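Local structure of SNF1-like protein kinase ssp2 (Schizosaccharomyces pombe, 2QRD) at residues Leu28-Tyr31 against Arg32-Arg36; Ala128-Val131 against Cys132-Ser136. The protein is an AMPK-family protein serine/threonine kinase, whose C-terminal part, described here, assembles with two partner chains and probably takes part in adenylate-responsive control. All coordinates share one frame; numbering follows the deposited sequence.

Contact 1: Leu28-Tyr31 against Arg32-Arg36; sequences LAVY and RALQR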
# COMPACT_ATOMS: atom_id res chain seq x y z
N LEU A 28 -8.54 13.16 -32.69
CA LEU A 28 -8.13 12.04 -33.56
C LEU A 28 -7.25 10.98 -32.88
O LEU A 28 -7.52 9.79 -33.00
CB LEU A 28 -7.42 12.55 -34.84
CG LEU A 28 -6.89 11.55 -35.89
CD1 LEU A 28 -8.01 10.76 -36.54
CD2 LEU A 28 -6.05 12.24 -36.97
N ALA A 29 -6.18 11.42 -32.20
CA ALA A 29 -5.24 10.52 -31.50
C ALA A 29 -5.90 9.73 -30.37
O ALA A 29 -5.64 8.54 -30.19
CB ALA A 29 -4.04 11.30 -30.97
N VAL A 30 -6.78 10.40 -29.64
CA VAL A 30 -7.60 9.77 -28.61
C VAL A 30 -8.51 8.67 -29.18
O VAL A 30 -8.60 7.57 -28.60
CB VAL A 30 -8.45 10.81 -27.83
CG1 VAL A 30 -9.37 10.11 -26.86
CG2 VAL A 30 -7.57 11.80 -27.11
N TYR A 31 -9.15 8.94 -30.32
CA TYR A 31 -10.04 7.96 -30.96
C TYR A 31 -9.26 6.79 -31.49
O TYR A 31 -9.70 5.64 -31.44
CB TYR A 31 -10.83 8.60 -32.09
CG TYR A 31 -12.16 9.20 -31.68
CD1 TYR A 31 -12.42 10.55 -31.88
CD2 TYR A 31 -13.17 8.42 -31.10
CE1 TYR A 31 -13.67 11.11 -31.53
CE2 TYR A 31 -14.41 8.98 -30.73
CZ TYR A 31 -14.65 10.32 -30.96
OH TYR A 31 -15.85 10.89 -30.59
N ARG A 32 -8.07 7.07 -32.01
CA ARG A 32 -7.21 6.03 -32.52
C ARG A 32 -6.71 5.11 -31.39
O ARG A 32 -6.75 3.89 -31.53
CB ARG A 32 -6.06 6.61 -33.36
CG ARG A 32 -6.50 6.97 -34.76
CD ARG A 32 -5.38 7.59 -35.59
NE ARG A 32 -5.71 7.62 -37.02
CZ ARG A 32 -5.20 8.46 -37.91
NH1 ARG A 32 -4.32 9.38 -37.51
NH2 ARG A 32 -5.57 8.41 -39.20
N ALA A 33 -6.29 5.71 -30.29
CA ALA A 33 -5.92 4.99 -29.06
C ALA A 33 -7.07 4.13 -28.46
O ALA A 33 -6.84 3.00 -28.05
CB ALA A 33 -5.43 5.97 -28.04
N LEU A 34 -8.29 4.69 -28.39
CA LEU A 34 -9.48 3.95 -27.96
C LEU A 34 -9.73 2.73 -28.84
O LEU A 34 -10.03 1.65 -28.34
CB LEU A 34 -10.72 4.86 -27.96
CG LEU A 34 -10.82 5.97 -26.89
CD1 LEU A 34 -12.02 6.88 -27.20
CD2 LEU A 34 -10.94 5.42 -25.48
N GLN A 35 -9.55 2.89 -30.14
CA GLN A 35 -9.80 1.83 -31.09
C GLN A 35 -8.73 0.73 -31.00
O GLN A 35 -9.05 -0.46 -31.19
CB GLN A 35 -9.91 2.37 -32.51
CG GLN A 35 -10.08 1.29 -33.54
CD GLN A 35 -9.76 1.74 -34.93
OE1 GLN A 35 -10.66 1.97 -35.74
NE2 GLN A 35 -8.47 1.86 -35.24
N ARG A 36 -7.47 1.11 -30.75
CA ARG A 36 -6.41 0.11 -30.55
C ARG A 36 -6.60 -0.66 -29.25
O ARG A 36 -6.33 -1.86 -29.20
CB ARG A 36 -5.02 0.73 -30.58
CG ARG A 36 -4.49 1.01 -31.95
CD ARG A 36 -2.98 0.95 -31.94
NE ARG A 36 -2.39 1.95 -31.05
CZ ARG A 36 -1.18 1.87 -30.51
NH1 ARG A 36 -0.38 0.82 -30.75
NH2 ARG A 36 -0.74 2.85 -29.73
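Leu28 and Arg32, one helical turn apart, make the main side-chain contact, on a flank of the helix that faces the SPCC1919.03c protein chain. The isobutyl group lies over one face of the guanidinium, CD1 of Leu28 standing 3.8 Å above the plane and over its centre, while CD2 of Leu28 comes to 3.4 Å from NH1 of Arg32. The arginine reaches back because its CG is anti to the carbonyl carbon (chi1 -80°) and the chain then runs extended from CG to NE. With an alanine here in place of the leucine, this guanidinium face would probably lose its apolar cover and the arginine be freer to swing.

The remaining apolar contacts are looser. Leu34 CD1 lies 4.2 Å from Val30 CG1, the two side chains running side by side in the same direction, and 4.3 Å from Tyr31 CD2, which it meets obliquely. These residues belong to helix 23-37 of the adenylate-sensor domain, a KA1-like fold in which the helix packs on an antiparallel sheet: Val30, Tyr31 and Leu34 all touch Ile58 of strand 57-63. The Tyr31 hydroxyl is hydrogen-bonded to the Thr42 carbonyl.

Backbone bonds are of the i to i+4 kind. Leu34 N reaches Val30 O at 2.9 Å with an N-H...O angle of 164°, whereas Gln35 N to Tyr31 O, at 3.0 Å, is more bent at 148°.

Contact 2: Ala128-Val131 against Cys132-Ser136; sequences AMLV and CKLFS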
# COMPACT_ATOMS: atom_id res chain seq x y z
N ALA A 128 -4.62 2.68 -17.74
CA ALA A 128 -3.25 2.33 -18.06
C ALA A 128 -3.13 1.82 -19.49
O ALA A 128 -2.18 2.15 -20.19
CB ALA A 128 -2.68 1.31 -17.05
N MET A 129 -4.10 1.01 -19.91
CA MET A 129 -4.26 0.57 -21.29
C MET A 129 -4.39 1.76 -22.28
O MET A 129 -3.64 1.85 -23.26
CB MET A 129 -5.50 -0.37 -21.38
CG MET A 129 -5.45 -1.46 -22.46
SD MET A 129 -6.73 -2.81 -22.36
CE MET A 129 -6.70 -3.18 -20.57
N LEU A 130 -5.31 2.67 -22.00
CA LEU A 130 -5.46 3.89 -22.79
C LEU A 130 -4.14 4.64 -22.88
O LEU A 130 -3.69 5.00 -23.98
CB LEU A 130 -6.54 4.79 -22.19
CG LEU A 130 -7.33 5.65 -23.17
CD1 LEU A 130 -7.78 6.94 -22.51
CD2 LEU A 130 -6.50 5.94 -24.42
N VAL A 131 -3.52 4.88 -21.73
CA VAL A 131 -2.28 5.64 -21.67
C VAL A 131 -1.19 4.99 -22.52
O VAL A 131 -0.50 5.69 -23.25
CB VAL A 131 -1.82 5.89 -20.20
CG1 VAL A 131 -0.41 6.37 -20.15
CG2 VAL A 131 -2.74 6.92 -19.53
N CYS A 132 -1.08 3.67 -22.49
CA CYS A 132 -0.09 2.98 -23.31
C CYS A 132 -0.34 3.11 -24.81
O CYS A 132 0.61 3.15 -25.60
CB CYS A 132 0.04 1.51 -22.92
SG CYS A 132 0.82 1.39 -21.29
N LYS A 133 -1.60 3.17 -25.20
CA LYS A 133 -1.98 3.36 -26.59
C LYS A 133 -1.69 4.80 -26.99
O LYS A 133 -1.12 5.03 -28.04
CB LYS A 133 -3.46 3.04 -26.80
CG LYS A 133 -3.85 1.58 -26.56
CD LYS A 133 -2.85 0.65 -27.24
CE LYS A 133 -3.24 -0.80 -27.05
NZ LYS A 133 -2.22 -1.64 -27.64
N LEU A 134 -2.06 5.77 -26.16
CA LEU A 134 -1.70 7.16 -26.44
C LEU A 134 -0.19 7.37 -26.58
O LEU A 134 0.27 8.15 -27.42
CB LEU A 134 -2.28 8.11 -25.39
CG LEU A 134 -3.81 8.20 -25.22
CD1 LEU A 134 -4.20 8.87 -23.86
CD2 LEU A 134 -4.51 8.90 -26.43
N PHE A 135 0.59 6.63 -25.80
CA PHE A 135 2.04 6.83 -25.78
C PHE A 135 2.82 6.05 -26.85
O PHE A 135 3.97 6.37 -27.16
CB PHE A 135 2.59 6.53 -24.39
CG PHE A 135 2.22 7.55 -23.36
CD1 PHE A 135 2.83 7.51 -22.10
CD2 PHE A 135 1.29 8.56 -23.63
CE1 PHE A 135 2.50 8.46 -21.12
CE2 PHE A 135 0.95 9.51 -22.66
CZ PHE A 135 1.57 9.45 -21.40
N SER A 136 2.18 5.04 -27.44
CA SER A 136 2.85 4.23 -28.45
C SER A 136 2.37 4.54 -29.85
O SER A 136 2.92 4.02 -30.81
CB SER A 136 2.65 2.74 -28.16
OG SER A 136 1.27 2.42 -28.19
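Ala128 O accepts a bond from Cys132 N at 3.0 Å. The Ala128 methyl packs on Leu76 of the SPCC1919.03c protein chain, which places this flank of the helix at a subunit interface. Met129 O takes Lys133 N at 3.1 Å, and the lysine CG lies 3.3 Å from the same Met129 O, so the aliphatic start of the lysine chain runs past that carbonyl before bending at chi2.

Leu130 contributes both backbone and side chain. Leu134 N approaches Leu130 O at 2.8 Å, almost straight at hydrogen and nearly in line with the C=O bond. Beyond the backbone, the two leucines meet at a slant: Leu130 CD2 is 3.6 Å from Leu134 CG, with both Leu134 methyls a little farther off. Ala33 of helix 23-37 touches both leucines.

Val131 makes a CH-pi contact. Its CG1 sits over one face of the Phe135 ring, 3.9 Å from the centroid and 16° off the normal, displaced toward the rim near CE1. CG1 is anti to the backbone N (chi1 166°), which turns this methyl toward the ring one turn ahead. The backbone bond of the same pair, from Phe135 N to Val131 O, is 2.9 Å long but bent to 139°. In the last turn of helix 123-136, Ser136 OG donates to Cys132 O at 2.8 Å, a serine hydroxyl bonding back to the i-4 carbonyl, a common habit of serine within alpha-helices.

In the fold
Contact 1 lies on helix 23-37 and contact 2 on helix 123-136, with centres about 9 Å apart. Along the chain they come in series: the first is complete before the second begins, and the strands of the antiparallel sheet from 40-41 to 89-101 fall between them. The helices meet where Ala33 CB lies 3.5 Å from Leu134 CD2, and where Arg36 NH2 probably hydrogen-bonds Ser136 OG at 2.6 Å. Early and late parts of the adenylate sensor are thus brought together as a helix pair. Both helices also pack against the SPCC1919.03c protein chain, so the pair contributes to the subunit interface.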